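Local coordinates for protein lovastatin nonaketide synthase, polyketide synthase component (Aspergillus terreus, PDB 7CPX) that builds dihydromonacolin L, the nonaketide precursor of the cholesterol-lowering drug lovastatin, together with the partner enzyme LovC, at residues A[1015-1029]-A[1075-1089]. The protein carries 2 engineered substitutions. Numbering follows the deposited sequence.
Sequences KQVKLLEILDMSIDK and SLSAKGQLALTIEDV
Residues 1016-1027 pair antiparallel with strand 1075-1087, and the register slips by one residue at two beta bulges, a classic one where Lys1018 and Leu1019 both face Thr1085, and another between Leu1023 and Ser1026, where Met1025 lies against Gly1080.

The face carrying Val1017, Leu1020, Ile1022, Leu1082, Leu1084 and Ile1086 is apolar. Val1017 CG1 reaches Leu1084 CD2 and Ile1086 CG2, both at 3.5 Å. Leu1082 lies alongside Leu1020 and Ile1022, all pointing the same way, and its CD2 branch touches both. Helix 995-1012 packs on this face through Leu1007 and Met1003.

The face with Glu1021 and Glu1087 is more polar. Lys1018, from the bulge, curls round with bends at chi2 and chi3 (66°), so that CD and CE lie over the Glu1087 carboxylate. Its NZ makes a weak salt bridge to Glu1087 OE2 (3.3 Å). Arg2015 of the second subunit reaches this face at Leu1019, Thr1085 and Glu1021, bridging the last.

At the far end Ser1077 OG donates to Lys1029 O (2.7 Å), and also bonds Tyr998 and Ser1066.

The contact joins two strands of the predicted N-terminal hotdog fold of the dehydratase. Apolar branches are thus buried toward helix 995-1012, while across the sheet a charged side chain serves the subunit interface.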
loop_
_atom_site.group_PDB
_atom_site.type_symbol
_atom_site.label_atom_id
_atom_site.label_comp_id
_atom_site.label_asym_id
_atom_site.label_seq_id
_atom_site.Cartn_x
_atom_site.Cartn_y
_atom_site.Cartn_z
ATOM N N LYS A 1015 13.488 4.516 -16.176
ATOM C CA LYS A 1015 14.677 3.684 -16.239
ATOM C C LYS A 1015 14.383 2.420 -17.033
ATOM O O LYS A 1015 13.286 1.861 -16.945
ATOM C CB LYS A 1015 15.156 3.307 -14.836
ATOM C CG LYS A 1015 15.446 4.490 -13.930
ATOM C CD LYS A 1015 16.577 5.345 -14.470
ATOM C CE LYS A 1015 17.008 6.393 -13.461
ATOM N NZ LYS A 1015 18.083 7.268 -13.999
ATOM N N GLN A 1016 15.367 1.977 -17.812
ATOM C CA GLN A 1016 15.305 0.694 -18.497
ATOM C C GLN A 1016 16.187 -0.289 -17.742
ATOM O O GLN A 1016 17.377 -0.029 -17.533
ATOM C CB GLN A 1016 15.756 0.815 -19.952
ATOM C CG GLN A 1016 15.740 -0.509 -20.702
ATOM C CD GLN A 1016 16.045 -0.355 -22.178
ATOM O OE1 GLN A 1016 16.388 0.730 -22.643
ATOM N NE2 GLN A 1016 15.920 -1.447 -22.923
ATOM N N VAL A 1017 15.606 -1.415 -17.338
ATOM C CA VAL A 1017 16.320 -2.404 -16.537
ATOM C C VAL A 1017 17.221 -3.215 -17.461
ATOM O O VAL A 1017 16.743 -4.000 -18.283
ATOM C CB VAL A 1017 15.354 -3.311 -15.765
ATOM C CG1 VAL A 1017 14.781 -2.576 -14.579
ATOM C CG2 VAL A 1017 14.232 -3.792 -16.662
ATOM N N LYS A 1018 18.533 -3.018 -17.332
ATOM C CA LYS A 1018 19.474 -3.864 -18.056
ATOM C C LYS A 1018 19.480 -5.277 -17.492
ATOM O O LYS A 1018 19.658 -6.245 -18.240
ATOM C CB LYS A 1018 20.879 -3.266 -17.986
ATOM C CG LYS A 1018 20.979 -1.805 -18.412
ATOM C CD LYS A 1018 21.526 -1.660 -19.823
ATOM C CE LYS A 1018 20.575 -2.234 -20.858
ATOM N NZ LYS A 1018 21.074 -2.018 -22.242
ATOM N N LEU A 1019 19.285 -5.408 -16.183
ATOM C CA LEU A 1019 19.309 -6.699 -15.512
ATOM C C LEU A 1019 18.330 -6.660 -14.348
ATOM O O LEU A 1019 18.115 -5.606 -13.746
ATOM C CB LEU A 1019 20.717 -7.034 -15.013
ATOM C CG LEU A 1019 21.331 -8.335 -15.520
ATOM C CD1 LEU A 1019 22.773 -8.443 -15.070
ATOM C CD2 LEU A 1019 20.528 -9.512 -15.022
ATOM N N LEU A 1020 17.761 -7.821 -14.010
ATOM C CA LEU A 1020 16.704 -7.895 -12.999
ATOM C C LEU A 1020 16.927 -9.145 -12.150
ATOM O O LEU A 1020 16.509 -10.241 -12.526
ATOM C CB LEU A 1020 15.339 -7.905 -13.675
ATOM C CG LEU A 1020 14.104 -7.561 -12.844
ATOM C CD1 LEU A 1020 12.882 -7.552 -13.740
ATOM C CD2 LEU A 1020 13.916 -8.538 -11.703
ATOM N N GLU A 1021 17.592 -8.981 -11.011
ATOM C CA GLU A 1021 17.778 -10.067 -10.064
ATOM C C GLU A 1021 16.644 -10.070 -9.050
ATOM O O GLU A 1021 16.100 -9.024 -8.695
ATOM C CB GLU A 1021 19.110 -9.934 -9.323
ATOM C CG GLU A 1021 20.317 -9.644 -10.200
ATOM C CD GLU A 1021 21.521 -9.198 -9.395
ATOM O OE1 GLU A 1021 21.491 -9.335 -8.154
ATOM O OE2 GLU A 1021 22.496 -8.705 -10.000
ATOM N N ILE A 1022 16.300 -11.262 -8.579
ATOM C CA ILE A 1022 15.391 -11.452 -7.457
ATOM C C ILE A 1022 16.150 -12.224 -6.392
ATOM O O ILE A 1022 16.536 -13.375 -6.613
ATOM C CB ILE A 1022 14.113 -12.194 -7.871
ATOM C CG1 ILE A 1022 13.188 -11.253 -8.639
ATOM C CG2 ILE A 1022 13.413 -12.744 -6.646
ATOM C CD1 ILE A 1022 12.001 -11.937 -9.258
ATOM N N LEU A 1023 16.338 -11.601 -5.235
ATOM C CA LEU A 1023 17.211 -12.105 -4.187
ATOM C C LEU A 1023 16.400 -12.566 -2.984
ATOM O O LEU A 1023 15.388 -11.950 -2.628
ATOM C CB LEU A 1023 18.206 -11.027 -3.750
ATOM C CG LEU A 1023 19.056 -10.402 -4.857
ATOM C CD1 LEU A 1023 19.835 -9.212 -4.326
ATOM C CD2 LEU A 1023 19.999 -11.432 -5.445
ATOM N N ASP A 1024 16.852 -13.659 -2.371
ATOM C CA ASP A 1024 16.285 -14.156 -1.118
ATOM C C ASP A 1024 14.768 -14.260 -1.200
ATOM O O ASP A 1024 14.057 -14.002 -0.226
ATOM C CB ASP A 1024 16.702 -13.268 0.057
ATOM C CG ASP A 1024 16.399 -13.899 1.403
ATOM O OD1 ASP A 1024 15.889 -15.038 1.426
ATOM O OD2 ASP A 1024 16.673 -13.256 2.439
ATOM N N MET A 1025 14.258 -14.638 -2.367
ATOM C CA MET A 1025 12.819 -14.760 -2.534
ATOM C C MET A 1025 12.302 -15.986 -1.798
ATOM O O MET A 1025 12.936 -17.044 -1.791
ATOM C CB MET A 1025 12.451 -14.846 -4.010
ATOM C CG MET A 1025 10.971 -15.079 -4.242
ATOM S SD MET A 1025 10.455 -14.694 -5.920
ATOM C CE MET A 1025 8.689 -14.955 -5.795
ATOM N N SER A 1026 11.136 -15.837 -1.177
ATOM C CA SER A 1026 10.509 -16.908 -0.419
ATOM C C SER A 1026 9.032 -16.965 -0.765
ATOM O O SER A 1026 8.347 -15.940 -0.739
ATOM C CB SER A 1026 10.689 -16.696 1.087
ATOM O OG SER A 1026 10.044 -17.717 1.826
ATOM N N ILE A 1027 8.551 -18.159 -1.088
ATOM C CA ILE A 1027 7.132 -18.410 -1.309
ATOM C C ILE A 1027 6.578 -18.986 -0.013
ATOM O O ILE A 1027 6.829 -20.149 0.320
ATOM C CB ILE A 1027 6.899 -19.358 -2.491
ATOM C CG1 ILE A 1027 7.235 -18.664 -3.814
ATOM C CG2 ILE A 1027 5.463 -19.837 -2.506
ATOM C CD1 ILE A 1027 8.712 -18.492 -4.065
ATOM N N ASP A 1028 5.821 -18.174 0.721
ATOM C CA ASP A 1028 5.373 -18.551 2.055
ATOM C C ASP A 1028 4.084 -19.364 2.036
ATOM O O ASP A 1028 3.954 -20.331 2.794
ATOM C CB ASP A 1028 5.177 -17.298 2.912
ATOM C CG ASP A 1028 6.454 -16.497 3.067
ATOM O OD1 ASP A 1028 6.913 -15.907 2.066
ATOM O OD2 ASP A 1028 7.000 -16.456 4.190
ATOM N N LYS A 1029 3.129 -18.995 1.186
ATOM C CA LYS A 1029 1.830 -19.661 1.143
ATOM C C LYS A 1029 1.395 -19.783 -0.308
ATOM O O LYS A 1029 1.140 -18.773 -0.970
ATOM C CB LYS A 1029 0.789 -18.896 1.958
ATOM C CG LYS A 1029 -0.579 -19.554 1.972
ATOM C CD LYS A 1029 -1.511 -18.877 2.960
ATOM C CE LYS A 1029 -2.834 -19.615 3.071
ATOM N NZ LYS A 1029 -3.709 -19.054 4.136
ATOM N N SER A 1075 -2.851 -12.524 3.619
ATOM C CA SER A 1075 -1.671 -13.248 4.064
ATOM C C SER A 1075 -0.533 -13.047 3.074
ATOM O O SER A 1075 -0.703 -12.469 1.998
ATOM C CB SER A 1075 -1.980 -14.740 4.222
ATOM O OG SER A 1075 -2.310 -15.324 2.975
ATOM N N LEU A 1076 0.643 -13.537 3.454
ATOM C CA LEU A 1076 1.831 -13.439 2.617
ATOM C C LEU A 1076 1.936 -14.684 1.746
ATOM O O LEU A 1076 2.052 -15.802 2.261
ATOM C CB LEU A 1076 3.088 -13.283 3.469
ATOM C CG LEU A 1076 4.380 -13.090 2.669
ATOM C CD1 LEU A 1076 4.403 -11.716 2.027
ATOM C CD2 LEU A 1076 5.604 -13.292 3.539
ATOM N N SER A 1077 1.898 -14.488 0.431
ATOM C CA SER A 1077 2.106 -15.579 -0.510
ATOM C C SER A 1077 3.577 -15.743 -0.861
ATOM O O SER A 1077 4.072 -16.871 -0.954
ATOM C CB SER A 1077 1.298 -15.335 -1.784
ATOM O OG SER A 1077 0.446 -16.430 -2.065
ATOM N N ALA A 1078 4.282 -14.634 -1.054
ATOM C CA ALA A 1078 5.695 -14.680 -1.394
ATOM C C ALA A 1078 6.350 -13.377 -0.966
ATOM O O ALA A 1078 5.677 -12.373 -0.731
ATOM C CB ALA A 1078 5.902 -14.918 -2.892
ATOM N N LYS A 1079 7.677 -13.403 -0.885
ATOM C CA LYS A 1079 8.438 -12.211 -0.544
ATOM C C LYS A 1079 9.841 -12.349 -1.111
ATOM O O LYS A 1079 10.281 -13.444 -1.467
ATOM C CB LYS A 1079 8.493 -11.988 0.969
ATOM C CG LYS A 1079 9.156 -13.118 1.738
ATOM C CD LYS A 1079 9.324 -12.766 3.201
ATOM C CE LYS A 1079 9.976 -13.902 3.968
ATOM N NZ LYS A 1079 10.192 -13.564 5.401
ATOM N N GLY A 1080 10.538 -11.220 -1.187
ATOM C CA GLY A 1080 11.908 -11.224 -1.662
ATOM C C GLY A 1080 12.398 -9.812 -1.912
ATOM O O GLY A 1080 11.781 -8.841 -1.473
ATOM N N GLN A 1081 13.510 -9.717 -2.637
ATOM C CA GLN A 1081 14.083 -8.441 -3.030
ATOM C C GLN A 1081 14.311 -8.454 -4.532
ATOM O O GLN A 1081 14.410 -9.511 -5.150
ATOM C CB GLN A 1081 15.410 -8.167 -2.309
ATOM C CG GLN A 1081 15.454 -8.640 -0.867
ATOM C CD GLN A 1081 14.469 -7.910 0.019
ATOM O OE1 GLN A 1081 14.144 -6.749 -0.222
ATOM N NE2 GLN A 1081 13.985 -8.590 1.051
ATOM N N LEU A 1082 14.395 -7.265 -5.114
ATOM C CA LEU A 1082 14.698 -7.091 -6.526
ATOM C C LEU A 1082 15.893 -6.161 -6.656
ATOM O O LEU A 1082 15.903 -5.077 -6.070
ATOM C CB LEU A 1082 13.501 -6.516 -7.283
ATOM C CG LEU A 1082 12.265 -7.406 -7.381
ATOM C CD1 LEU A 1082 11.005 -6.592 -7.180
ATOM C CD2 LEU A 1082 12.229 -8.095 -8.727
ATOM N N ALA A 1083 16.885 -6.583 -7.425
ATOM C CA ALA A 1083 18.067 -5.782 -7.714
ATOM C C ALA A 1083 18.066 -5.495 -9.209
ATOM O O ALA A 1083 18.328 -6.387 -10.020
ATOM C CB ALA A 1083 19.343 -6.501 -7.286
ATOM N N LEU A 1084 17.758 -4.258 -9.568
ATOM C CA LEU A 1084 17.656 -3.846 -10.957
ATOM C C LEU A 1084 18.917 -3.084 -11.335
ATOM O O LEU A 1084 19.243 -2.069 -10.711
ATOM C CB LEU A 1084 16.426 -2.967 -11.178
ATOM C CG LEU A 1084 15.029 -3.583 -11.092
ATOM C CD1 LEU A 1084 14.853 -4.410 -9.837
ATOM C CD2 LEU A 1084 13.997 -2.470 -11.133
ATOM N N THR A 1085 19.629 -3.590 -12.337
ATOM C CA THR A 1085 20.676 -2.835 -13.009
ATOM C C THR A 1085 20.018 -2.083 -14.155
ATOM O O THR A 1085 19.479 -2.704 -15.078
ATOM C CB THR A 1085 21.780 -3.759 -13.520
ATOM O OG1 THR A 1085 22.331 -4.501 -12.426
ATOM C CG2 THR A 1085 22.886 -2.959 -14.196
ATOM N N ILE A 1086 20.062 -0.751 -14.094
ATOM C CA ILE A 1086 19.192 0.104 -14.886
ATOM C C ILE A 1086 20.013 1.116 -15.669
ATOM O O ILE A 1086 21.190 1.356 -15.391
ATOM C CB ILE A 1086 18.166 0.840 -13.999
ATOM C CG1 ILE A 1086 18.862 1.417 -12.763
ATOM C CG2 ILE A 1086 17.055 -0.100 -13.595
ATOM C CD1 ILE A 1086 17.981 2.302 -11.915
ATOM N N GLU A 1087 19.361 1.713 -16.663
ATOM C CA GLU A 1087 19.906 2.818 -17.433
ATOM C C GLU A 1087 18.805 3.846 -17.654
ATOM O O GLU A 1087 17.617 3.566 -17.475
ATOM C CB GLU A 1087 20.482 2.342 -18.774
ATOM C CG GLU A 1087 19.459 1.722 -19.711
ATOM C CD GLU A 1087 20.068 1.297 -21.032
ATOM O OE1 GLU A 1087 21.292 1.479 -21.208
ATOM O OE2 GLU A 1087 19.327 0.781 -21.893
ATOM N N ASP A 1088 19.213 5.053 -18.051
ATOM C CA ASP A 1088 18.266 6.155 -18.169
ATOM C C ASP A 1088 17.210 5.913 -19.239
ATOM O O ASP A 1088 16.176 6.591 -19.234
ATOM C CB ASP A 1088 19.010 7.457 -18.470
ATOM C CG ASP A 1088 19.816 7.386 -19.752
ATOM O OD1 ASP A 1088 19.855 6.304 -20.375
ATOM O OD2 ASP A 1088 20.409 8.415 -20.141
ATOM N N VAL A 1089 17.437 4.976 -20.153
ATOM C CA VAL A 1089 16.482 4.717 -21.223
ATOM C C VAL A 1089 15.189 4.179 -20.625
ATOM O O VAL A 1089 14.102 4.668 -20.930
ATOM C CB VAL A 1089 17.053 3.737 -22.269
ATOM C CG1 VAL A 1089 16.050 3.514 -23.396
ATOM C CG2 VAL A 1089 18.375 4.250 -22.832
#